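Nicotinate phosphoribosyltransferase (Porphyromonas gingivalis, PDB 2IM5) probably catalyses the ATP-assisted transfer of phosphoribosyl from phosphoribosyl diphosphate to nicotinate, giving nicotinate ribonucleotide for NAD biosynthesis. Local coordinates at residues L62-K67 and F84-R89; E214-H219 and D250-D255; V366-V371 and E380-A385. One frame throughout, in Å; residues are numbered along the deposited sequence.

Contact 1 of 3, residues L62-K67 and F84-R89; sequences LTRDEK and FLDGFR
Leu62 and Asp86 bring the two backbones together, with their CA atoms 5.3 Å apart. Leu62 stands two residues before the start of helix 64-73, and Asp86 is near the end of helix 79-87. The contact is the packing of a capped helix start against the last turn of the next helix in the N-terminal domain of the NAPRTase family. Thr63 and Glu66 form a capping box at that start. Glu66 N donates to Thr63 OG1, and Thr63 N donates to Glu66 OE1 at 3.0 Å with a nearly straight N-H...O angle of 169°. The carboxylate of Glu66 has a second partner, as Ser6 OG is hydrogen-bonded to its OE2.

Leu62 makes the apolar contacts from its segment. Its CG lies anti to the backbone N (chi1 -169°), and its CD2 methyl reaches Asp86 CA at 3.7 Å. The same methyl touches Leu85 CB more loosely. Leu70, further along helix 64-73, packs against both Leu62 and Leu85.

The acid of Asp86 faces two basic side chains. The Arg64 chain bends back at chi2 and chi3, which carries its end toward Asp86 although its CB points away. Arg64 NH2 and Asp86 OD2 make a long salt bridge of 3.7 Å. The guanidinium and carboxylate planes stand 81° apart, so this is not a paired, two-bond bridge. Lys67 runs out extended, and its NZ stops beyond salt-bridge distance of Asp86. Both charges would probably stabilise the ionised acid.

No direct hydrogen bond joins the segments; two waters do this work. One accepts a hydrogen bond from Leu62 N at 2.8 Å and lies close to Leu85 O and Phe88 O. The other bridges the carbonyls, 2.8 Å from both Leu62 O and Asp86 O.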
loop_
_atom_site.group_PDB
_atom_site.type_symbol
_atom_site.label_atom_id
_atom_site.label_comp_id
_atom_site.label_asym_id
_atom_site.label_seq_id
_atom_site.Cartn_x
_atom_site.Cartn_y
_atom_site.Cartn_z
ATOM N N LEU A 62 7.706 10.990 -17.106
ATOM C CA LEU A 62 6.705 11.941 -16.648
ATOM C C LEU A 62 6.353 12.922 -17.762
ATOM O O LEU A 62 7.244 13.517 -18.371
ATOM C CB LEU A 62 7.258 12.700 -15.437
ATOM C CG LEU A 62 6.295 13.565 -14.628
ATOM C CD1 LEU A 62 5.293 12.670 -13.891
ATOM C CD2 LEU A 62 7.102 14.414 -13.645
ATOM N N THR A 63 5.064 13.087 -18.041
ATOM C CA THR A 63 4.658 14.031 -19.076
ATOM C C THR A 63 4.571 15.414 -18.442
ATOM O O THR A 63 4.644 15.555 -17.219
ATOM C CB THR A 63 3.275 13.689 -19.678
ATOM O OG1 THR A 63 2.259 13.919 -18.700
ATOM C CG2 THR A 63 3.221 12.236 -20.123
ATOM N N ARG A 64 4.411 16.436 -19.275
ATOM C CA ARG A 64 4.299 17.800 -18.780
ATOM C C ARG A 64 3.022 17.975 -17.949
ATOM O O ARG A 64 3.041 18.614 -16.899
ATOM C CB ARG A 64 4.311 18.782 -19.954
ATOM C CG ARG A 64 4.550 20.234 -19.555
ATOM C CD ARG A 64 5.735 20.363 -18.587
ATOM N NE ARG A 64 6.838 19.466 -18.940
ATOM C CZ ARG A 64 7.988 19.382 -18.271
ATOM N NH1 ARG A 64 8.202 20.146 -17.202
ATOM N NH2 ARG A 64 8.923 18.524 -18.665
ATOM N N ASP A 65 1.916 17.400 -18.408
ATOM C CA ASP A 65 0.665 17.512 -17.666
ATOM C C ASP A 65 0.748 16.795 -16.329
ATOM O O ASP A 65 0.206 17.273 -15.331
ATOM C CB ASP A 65 -0.514 16.939 -18.460
ATOM C CG ASP A 65 -0.919 17.820 -19.624
ATOM O OD1 ASP A 65 -0.668 19.046 -19.562
ATOM O OD2 ASP A 65 -1.505 17.288 -20.595
ATOM N N GLU A 66 1.418 15.644 -16.308
ATOM C CA GLU A 66 1.548 14.891 -15.066
ATOM C C GLU A 66 2.389 15.674 -14.071
ATOM O O GLU A 66 2.081 15.707 -12.884
ATOM C CB GLU A 66 2.163 13.519 -15.333
ATOM C CG GLU A 66 1.290 12.652 -16.226
ATOM C CD GLU A 66 1.893 11.284 -16.493
ATOM O OE1 GLU A 66 3.124 11.198 -16.704
ATOM O OE2 GLU A 66 1.124 10.300 -16.503
ATOM N N LYS A 67 3.441 16.319 -14.559
ATOM C CA LYS A 67 4.295 17.113 -13.686
ATOM C C LYS A 67 3.487 18.254 -13.064
ATOM O O LYS A 67 3.600 18.518 -11.869
ATOM C CB LYS A 67 5.484 17.686 -14.464
ATOM C CG LYS A 67 6.470 18.439 -13.594
ATOM C CD LYS A 67 7.559 19.123 -14.409
ATOM C CE LYS A 67 8.413 20.016 -13.518
ATOM N NZ LYS A 67 9.459 20.788 -14.265
ATOM N N PHE A 84 13.341 14.935 -9.656
ATOM C CA PHE A 84 13.836 13.563 -9.686
ATOM C C PHE A 84 12.910 12.695 -10.533
ATOM O O PHE A 84 13.364 11.964 -11.406
ATOM C CB PHE A 84 13.918 12.983 -8.269
ATOM C CG PHE A 84 14.077 11.488 -8.238
ATOM C CD1 PHE A 84 15.278 10.894 -8.618
ATOM C CD2 PHE A 84 13.009 10.672 -7.866
ATOM C CE1 PHE A 84 15.418 9.506 -8.633
ATOM C CE2 PHE A 84 13.133 9.280 -7.877
ATOM C CZ PHE A 84 14.344 8.695 -8.263
ATOM N N LEU A 85 11.609 12.775 -10.269
ATOM C CA LEU A 85 10.646 11.985 -11.022
ATOM C C LEU A 85 10.639 12.381 -12.498
ATOM O O LEU A 85 10.496 11.532 -13.378
ATOM C CB LEU A 85 9.242 12.157 -10.437
ATOM C CG LEU A 85 8.985 11.574 -9.039
ATOM C CD1 LEU A 85 7.536 11.838 -8.644
ATOM C CD2 LEU A 85 9.275 10.065 -9.026
ATOM N N ASP A 86 10.807 13.671 -12.765
ATOM C CA ASP A 86 10.805 14.166 -14.132
ATOM C C ASP A 86 11.945 13.566 -14.954
ATOM O O ASP A 86 11.792 13.314 -16.147
ATOM C CB ASP A 86 10.890 15.698 -14.133
ATOM C CG ASP A 86 10.532 16.306 -15.487
ATOM O OD1 ASP A 86 9.668 15.738 -16.189
ATOM O OD2 ASP A 86 11.100 17.363 -15.844
ATOM N N GLY A 87 13.084 13.324 -14.315
ATOM C CA GLY A 87 14.207 12.742 -15.033
ATOM C C GLY A 87 14.395 11.260 -14.763
ATOM O O GLY A 87 15.323 10.640 -15.286
ATOM N N PHE A 88 13.505 10.684 -13.960
ATOM C CA PHE A 88 13.588 9.275 -13.593
ATOM C C PHE A 88 13.270 8.293 -14.707
ATOM O O PHE A 88 12.356 8.512 -15.506
ATOM C CB PHE A 88 12.643 8.990 -12.418
ATOM C CG PHE A 88 12.647 7.553 -11.960
ATOM C CD1 PHE A 88 13.637 7.084 -11.102
ATOM C CD2 PHE A 88 11.656 6.671 -12.387
ATOM C CE1 PHE A 88 13.641 5.754 -10.665
ATOM C CE2 PHE A 88 11.648 5.337 -11.959
ATOM C CZ PHE A 88 12.645 4.880 -11.092
ATOM N N ARG A 89 14.025 7.199 -14.737
ATOM C CA ARG A 89 13.811 6.132 -15.704
ATOM C C ARG A 89 13.992 4.810 -14.986
ATOM O O ARG A 89 14.992 4.615 -14.296
ATOM C CB ARG A 89 14.812 6.216 -16.857
ATOM C CG ARG A 89 14.559 7.361 -17.812
ATOM C CD ARG A 89 13.222 7.217 -18.536
ATOM N NE ARG A 89 12.988 8.343 -19.437
ATOM C CZ ARG A 89 12.764 9.591 -19.033
ATOM N NH1 ARG A 89 12.733 9.880 -17.739
ATOM N NH2 ARG A 89 12.590 10.558 -19.925
HETATM O O HOH W 1 10.099 10.407 -15.854
HETATM O O HOH W 2 10.010 13.305 -18.279
#

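Contact 2 of 3, residues E214-H219 and D250-D255; sequences EWIQFH and DTYTTD
Tyr252 OH donates to a water at 2.6 Å, and the water donates in turn to Gln217 O at 3.1 Å. The water lies at the edge of the tyrosine ring, in its plane. It links the tyrosine to the backbone of helix 213-223, where no direct hydrogen bond crosses. The hydroxyl oxygen also lies against the helix itself, 3.4 Å from Gln217 CA.

The other touching atoms are mostly apolar. Ile216 CG2 reaches Tyr252 CE2 at 3.9 Å, meeting the ring obliquely. The CB of Ile216 packs on Thr251 OG1 at 3.6 Å, and its CG2 meets the Thr251 methyl. Thr251 OG1 lies beside the backbone N (chi1 -48°), which places the methyl CG2 anti to it. That methyl is wedged between three groups: Ile216, Gln217 CG at 3.8 Å, and the face of the neighbouring Tyr252 ring, whose centre it covers.

The amide of Gln217 is turned to another partner, as its NE2 donates to Val366 O. Ile216 also packs against Asn229 and Ala232 of helix 228-240.

Asp250 to Thr253 is a type I beta turn, following strand 246-248 of the parallel sheet. Helix 213-223 begins at His213, which is predicted to be autophosphorylated but is unmodified here. The contact seats the turn on this helix, as in the strand-to-helix loops of an alpha/beta fold of the TIM-barrel clan.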
loop_
_atom_site.group_PDB
_atom_site.type_symbol
_atom_site.label_atom_id
_atom_site.label_comp_id
_atom_site.label_asym_id
_atom_site.label_seq_id
_atom_site.Cartn_x
_atom_site.Cartn_y
_atom_site.Cartn_z
ATOM N N GLU A 214 6.522 -1.054 4.869
ATOM C CA GLU A 214 7.956 -1.077 4.559
ATOM C C GLU A 214 8.725 0.044 5.256
ATOM O O GLU A 214 9.882 -0.138 5.636
ATOM C CB GLU A 214 8.206 -1.014 3.040
ATOM C CG GLU A 214 7.738 0.257 2.359
ATOM C CD GLU A 214 8.169 0.344 0.895
ATOM O OE1 GLU A 214 9.357 0.633 0.626
ATOM O OE2 GLU A 214 7.317 0.121 0.010
ATOM N N TRP A 215 8.077 1.195 5.427
ATOM C CA TRP A 215 8.708 2.337 6.083
ATOM C C TRP A 215 9.052 1.969 7.517
ATOM O O TRP A 215 10.170 2.199 7.965
ATOM C CB TRP A 215 7.772 3.551 6.054
ATOM C CG TRP A 215 8.292 4.767 6.770
ATOM C CD1 TRP A 215 7.760 5.347 7.890
ATOM C CD2 TRP A 215 9.429 5.574 6.402
ATOM N NE1 TRP A 215 8.489 6.460 8.237
ATOM C CE2 TRP A 215 9.516 6.623 7.344
ATOM C CE3 TRP A 215 10.376 5.509 5.371
ATOM C CZ2 TRP A 215 10.514 7.603 7.285
ATOM C CZ3 TRP A 215 11.376 6.484 5.312
ATOM C CH2 TRP A 215 11.434 7.518 6.266
ATOM N N ILE A 216 8.100 1.373 8.227
ATOM C CA ILE A 216 8.329 0.964 9.613
ATOM C C ILE A 216 9.328 -0.192 9.659
ATOM O O ILE A 216 10.222 -0.226 10.492
ATOM C CB ILE A 216 7.031 0.477 10.291
ATOM C CG1 ILE A 216 5.907 1.493 10.103
ATOM C CG2 ILE A 216 7.281 0.235 11.763
ATOM C CD1 ILE A 216 6.181 2.819 10.697
ATOM N N GLN A 217 9.148 -1.155 8.762
ATOM C CA GLN A 217 10.018 -2.326 8.694
ATOM C C GLN A 217 11.479 -1.943 8.440
ATOM O O GLN A 217 12.392 -2.551 8.985
ATOM C CB GLN A 217 9.531 -3.243 7.585
ATOM C CG GLN A 217 8.230 -3.940 7.892
ATOM C CD GLN A 217 7.783 -4.819 6.739
ATOM O OE1 GLN A 217 7.279 -4.326 5.730
ATOM N NE2 GLN A 217 7.995 -6.124 6.869
ATOM N N PHE A 218 11.692 -0.943 7.590
ATOM C CA PHE A 218 13.044 -0.487 7.302
ATOM C C PHE A 218 13.655 -0.013 8.620
ATOM O O PHE A 218 14.781 -0.376 8.956
ATOM C CB PHE A 218 13.018 0.662 6.293
ATOM C CG PHE A 218 14.352 1.317 6.085
ATOM C CD1 PHE A 218 15.360 0.664 5.379
ATOM C CD2 PHE A 218 14.611 2.585 6.610
ATOM C CE1 PHE A 218 16.608 1.264 5.196
ATOM C CE2 PHE A 218 15.857 3.192 6.433
ATOM C CZ PHE A 218 16.856 2.535 5.726
ATOM N N HIS A 219 12.888 0.780 9.372
ATOM C CA HIS A 219 13.362 1.311 10.646
ATOM C C HIS A 219 13.610 0.197 11.658
ATOM O O HIS A 219 14.534 0.278 12.465
ATOM C CB HIS A 219 12.356 2.333 11.194
ATOM C CG HIS A 219 12.368 3.638 10.457
ATOM N ND1 HIS A 219 13.099 4.727 10.882
ATOM C CD2 HIS A 219 11.778 4.014 9.297
ATOM C CE1 HIS A 219 12.959 5.716 10.016
ATOM N NE2 HIS A 219 12.162 5.309 9.045
ATOM N N ASP A 250 0.045 -2.123 13.207
ATOM C CA ASP A 250 0.274 -3.566 13.338
ATOM C C ASP A 250 1.601 -4.169 12.871
ATOM O O ASP A 250 1.780 -5.386 12.980
ATOM C CB ASP A 250 -0.876 -4.314 12.650
ATOM C CG ASP A 250 -0.832 -4.184 11.133
ATOM O OD1 ASP A 250 -0.308 -3.168 10.635
ATOM O OD2 ASP A 250 -1.329 -5.092 10.430
ATOM N N THR A 251 2.521 -3.346 12.370
ATOM C CA THR A 251 3.800 -3.857 11.885
ATOM C C THR A 251 4.418 -4.851 12.856
ATOM O O THR A 251 4.799 -5.948 12.468
ATOM C CB THR A 251 4.807 -2.729 11.639
ATOM O OG1 THR A 251 4.175 -1.689 10.885
ATOM C CG2 THR A 251 6.018 -3.258 10.853
ATOM N N TYR A 252 4.517 -4.468 14.121
ATOM C CA TYR A 252 5.079 -5.370 15.117
ATOM C C TYR A 252 4.028 -5.631 16.172
ATOM O O TYR A 252 4.346 -5.732 17.353
ATOM C CB TYR A 252 6.334 -4.759 15.758
ATOM C CG TYR A 252 7.419 -4.482 14.749
ATOM C CD1 TYR A 252 7.989 -5.519 14.009
ATOM C CD2 TYR A 252 7.830 -3.181 14.487
ATOM C CE1 TYR A 252 8.934 -5.264 13.029
ATOM C CE2 TYR A 252 8.779 -2.911 13.509
ATOM C CZ TYR A 252 9.325 -3.959 12.781
ATOM O OH TYR A 252 10.248 -3.704 11.797
ATOM N N THR A 253 2.775 -5.730 15.727
ATOM C CA THR A 253 1.657 -5.968 16.625
ATOM C C THR A 253 1.140 -4.644 17.175
ATOM O O THR A 253 1.919 -3.790 17.602
ATOM C CB THR A 253 2.090 -6.893 17.787
ATOM O OG1 THR A 253 1.782 -8.257 17.455
ATOM C CG2 THR A 253 1.458 -6.482 19.068
ATOM N N THR A 254 -0.177 -4.476 17.154
ATOM C CA THR A 254 -0.797 -3.260 17.653
ATOM C C THR A 254 -0.627 -3.079 19.164
ATOM O O THR A 254 -0.566 -1.946 19.644
ATOM C CB THR A 254 -2.302 -3.211 17.282
ATOM O OG1 THR A 254 -2.429 -3.018 15.868
ATOM C CG2 THR A 254 -3.000 -2.055 17.989
ATOM N N ASP A 255 -0.537 -4.175 19.914
ATOM C CA ASP A 255 -0.343 -4.058 21.359
ATOM C C ASP A 255 1.001 -3.391 21.657
ATOM O O ASP A 255 1.104 -2.574 22.574
ATOM C CB ASP A 255 -0.403 -5.430 22.049
ATOM C CG ASP A 255 -1.820 -6.005 22.091
ATOM O OD1 ASP A 255 -2.788 -5.232 21.911
ATOM O OD2 ASP A 255 -1.967 -7.225 22.321
HETATM O O HOH W 3 11.570 -5.256 10.195
#

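Contact 3 of 3, residues V366-V371 and E380-A385; sequences VKLSDV and EEILLA
Helix 379-389, the last of the chain, is held here against the loop that follows strand 363-364. The contact is apolar, with no hydrogen bond across it, and Val366 carries most of it. Its two methyls go to different places on the helix. Val366 CG1 lies against the stem of Glu381, 3.4 Å from CG, and the two side chains cross at about a right angle. The same methyl meets Ile382 CG1 at 3.9 Å. Val366 CG2 reaches Ala385 CB at 4.0 Å, one turn further along. It does so from the position between the backbone N and the carbonyl carbon.

Leu368 adds a second point of contact. Its CD2 meets Ile382 CG2 at 4.1 Å, and the two side chains slide past each other in opposite directions. Ile382 is therefore touched by both loop residues, through its CG1 branch by Val366 and through its CG2 branch by Leu368.

Glu381 lends only its aliphatic part to Val366. Its OE2 is hydrogen-bonded to Tyr225 OH. Tyr225 also packs on Val366 and Ala385.

Further along the loop, away from the helix, Ser369 OG accepts from Val371 N at 3.0 Å, with an N-H...O angle of 166°. This bond forms an ST turn. Val366 and Leu368, before it, make the apolar docking of a C-terminal helix on a loop.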
loop_
_atom_site.group_PDB
_atom_site.type_symbol
_atom_site.label_atom_id
_atom_site.label_comp_id
_atom_site.label_asym_id
_atom_site.label_seq_id
_atom_site.Cartn_x
_atom_site.Cartn_y
_atom_site.Cartn_z
ATOM N N VAL A 366 10.952 -7.871 8.957
ATOM C CA VAL A 366 9.858 -8.755 9.304
ATOM C C VAL A 366 8.607 -7.939 9.575
ATOM O O VAL A 366 8.666 -6.722 9.749
ATOM C CB VAL A 366 10.175 -9.615 10.556
ATOM C CG1 VAL A 366 11.451 -10.401 10.343
ATOM C CG2 VAL A 366 10.297 -8.739 11.777
ATOM N N LYS A 367 7.473 -8.625 9.592
ATOM C CA LYS A 367 6.182 -8.006 9.862
ATOM C C LYS A 367 5.393 -9.022 10.670
ATOM O O LYS A 367 5.348 -10.194 10.308
ATOM C CB LYS A 367 5.447 -7.696 8.560
ATOM C CG LYS A 367 4.054 -7.141 8.789
ATOM C CD LYS A 367 3.311 -6.970 7.487
ATOM C CE LYS A 367 1.830 -6.747 7.744
ATOM N NZ LYS A 367 1.067 -6.723 6.463
ATOM N N LEU A 368 4.775 -8.580 11.760
ATOM C CA LEU A 368 4.026 -9.491 12.611
ATOM C C LEU A 368 2.502 -9.487 12.441
ATOM O O LEU A 368 1.874 -10.546 12.501
ATOM C CB LEU A 368 4.387 -9.222 14.069
ATOM C CG LEU A 368 5.884 -9.296 14.408
ATOM C CD1 LEU A 368 6.076 -9.071 15.904
ATOM C CD2 LEU A 368 6.453 -10.650 13.998
ATOM N N SER A 369 1.912 -8.315 12.232
ATOM C CA SER A 369 0.454 -8.185 12.076
ATOM C C SER A 369 -0.301 -8.522 13.364
ATOM O O SER A 369 0.286 -9.013 14.326
ATOM C CB SER A 369 -0.069 -9.088 10.952
ATOM O OG SER A 369 -0.562 -10.317 11.469
ATOM N N ASP A 370 -1.604 -8.258 13.375
ATOM C CA ASP A 370 -2.428 -8.534 14.544
ATOM C C ASP A 370 -3.105 -9.899 14.510
ATOM O O ASP A 370 -3.958 -10.195 15.341
ATOM C CB ASP A 370 -3.495 -7.453 14.724
ATOM C CG ASP A 370 -2.916 -6.141 15.223
ATOM O OD1 ASP A 370 -1.969 -6.182 16.034
ATOM O OD2 ASP A 370 -3.415 -5.074 14.817
ATOM N N VAL A 371 -2.745 -10.729 13.542
ATOM C CA VAL A 371 -3.329 -12.057 13.471
ATOM C C VAL A 371 -2.291 -13.049 13.973
ATOM O O VAL A 371 -1.207 -13.167 13.400
ATOM C CB VAL A 371 -3.733 -12.428 12.037
ATOM C CG1 VAL A 371 -4.280 -13.852 12.010
ATOM C CG2 VAL A 371 -4.784 -11.455 11.526
ATOM N N GLU A 380 14.136 -16.866 11.523
ATOM C CA GLU A 380 15.090 -16.541 12.576
ATOM C C GLU A 380 14.865 -15.101 13.050
ATOM O O GLU A 380 14.872 -14.823 14.249
ATOM C CB GLU A 380 16.520 -16.690 12.041
ATOM C CG GLU A 380 17.626 -16.554 13.091
ATOM C CD GLU A 380 17.790 -17.807 13.951
ATOM O OE1 GLU A 380 18.758 -17.849 14.757
ATOM O OE2 GLU A 380 16.957 -18.743 13.821
ATOM N N GLU A 381 14.656 -14.191 12.099
ATOM C CA GLU A 381 14.453 -12.783 12.415
ATOM C C GLU A 381 13.121 -12.554 13.117
ATOM O O GLU A 381 13.020 -11.716 14.012
ATOM C CB GLU A 381 14.530 -11.942 11.140
ATOM C CG GLU A 381 14.658 -10.439 11.381
ATOM C CD GLU A 381 15.887 -10.073 12.197
ATOM O OE1 GLU A 381 16.960 -10.660 11.953
ATOM O OE2 GLU A 381 15.788 -9.188 13.076
ATOM N N ILE A 382 12.096 -13.298 12.715
ATOM C CA ILE A 382 10.779 -13.166 13.333
ATOM C C ILE A 382 10.850 -13.505 14.820
ATOM O O ILE A 382 10.270 -12.806 15.658
ATOM C CB ILE A 382 9.746 -14.097 12.665
ATOM C CG1 ILE A 382 9.436 -13.606 11.250
ATOM C CG2 ILE A 382 8.468 -14.145 13.501
ATOM C CD1 ILE A 382 8.556 -14.550 10.451
ATOM N N LEU A 383 11.558 -14.584 15.137
ATOM C CA LEU A 383 11.736 -15.018 16.517
ATOM C C LEU A 383 12.438 -13.912 17.311
ATOM O O LEU A 383 12.034 -13.586 18.428
ATOM C CB LEU A 383 12.594 -16.289 16.557
ATOM C CG LEU A 383 12.161 -17.408 17.508
ATOM C CD1 LEU A 383 13.219 -18.513 17.502
ATOM C CD2 LEU A 383 11.969 -16.860 18.918
ATOM N N LEU A 384 13.494 -13.350 16.728
ATOM C CA LEU A 384 14.256 -12.295 17.375
ATOM C C LEU A 384 13.351 -11.099 17.676
ATOM O O LEU A 384 13.422 -10.524 18.754
ATOM C CB LEU A 384 15.429 -11.859 16.484
ATOM C CG LEU A 384 16.345 -10.782 17.071
ATOM C CD1 LEU A 384 17.084 -11.352 18.261
ATOM C CD2 LEU A 384 17.338 -10.311 16.017
ATOM N N ALA A 385 12.491 -10.736 16.729
ATOM C CA ALA A 385 11.591 -9.603 16.925
ATOM C C ALA A 385 10.644 -9.883 18.084
ATOM O O ALA A 385 10.469 -9.042 18.970
ATOM C CB ALA A 385 10.802 -9.329 15.656
#

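Overall arrangement
The contacts follow one another along the chain without overlap. Contact 1 lies in the N-terminal domain, between helices 64-73 and 79-87. Its centre is about 31 Å from that of contact 2 and about 38 Å from that of contact 3, on the opposite side of the chain's centre from contact 3. Contacts 2 and 3 are neighbours, with centres about 9 Å apart. Segment 250-255 and the loop 366-371 are probably hydrogen-bonded twice, through Thr251 O with Leu368 N and through Thr254 OG1 with Asp370 OD2. Gln217 NE2 also packs on Lys367 CB. The loop thus meets both segments of contact 2 and helix 379-389, tying the C-terminal helix to the alpha/beta domain.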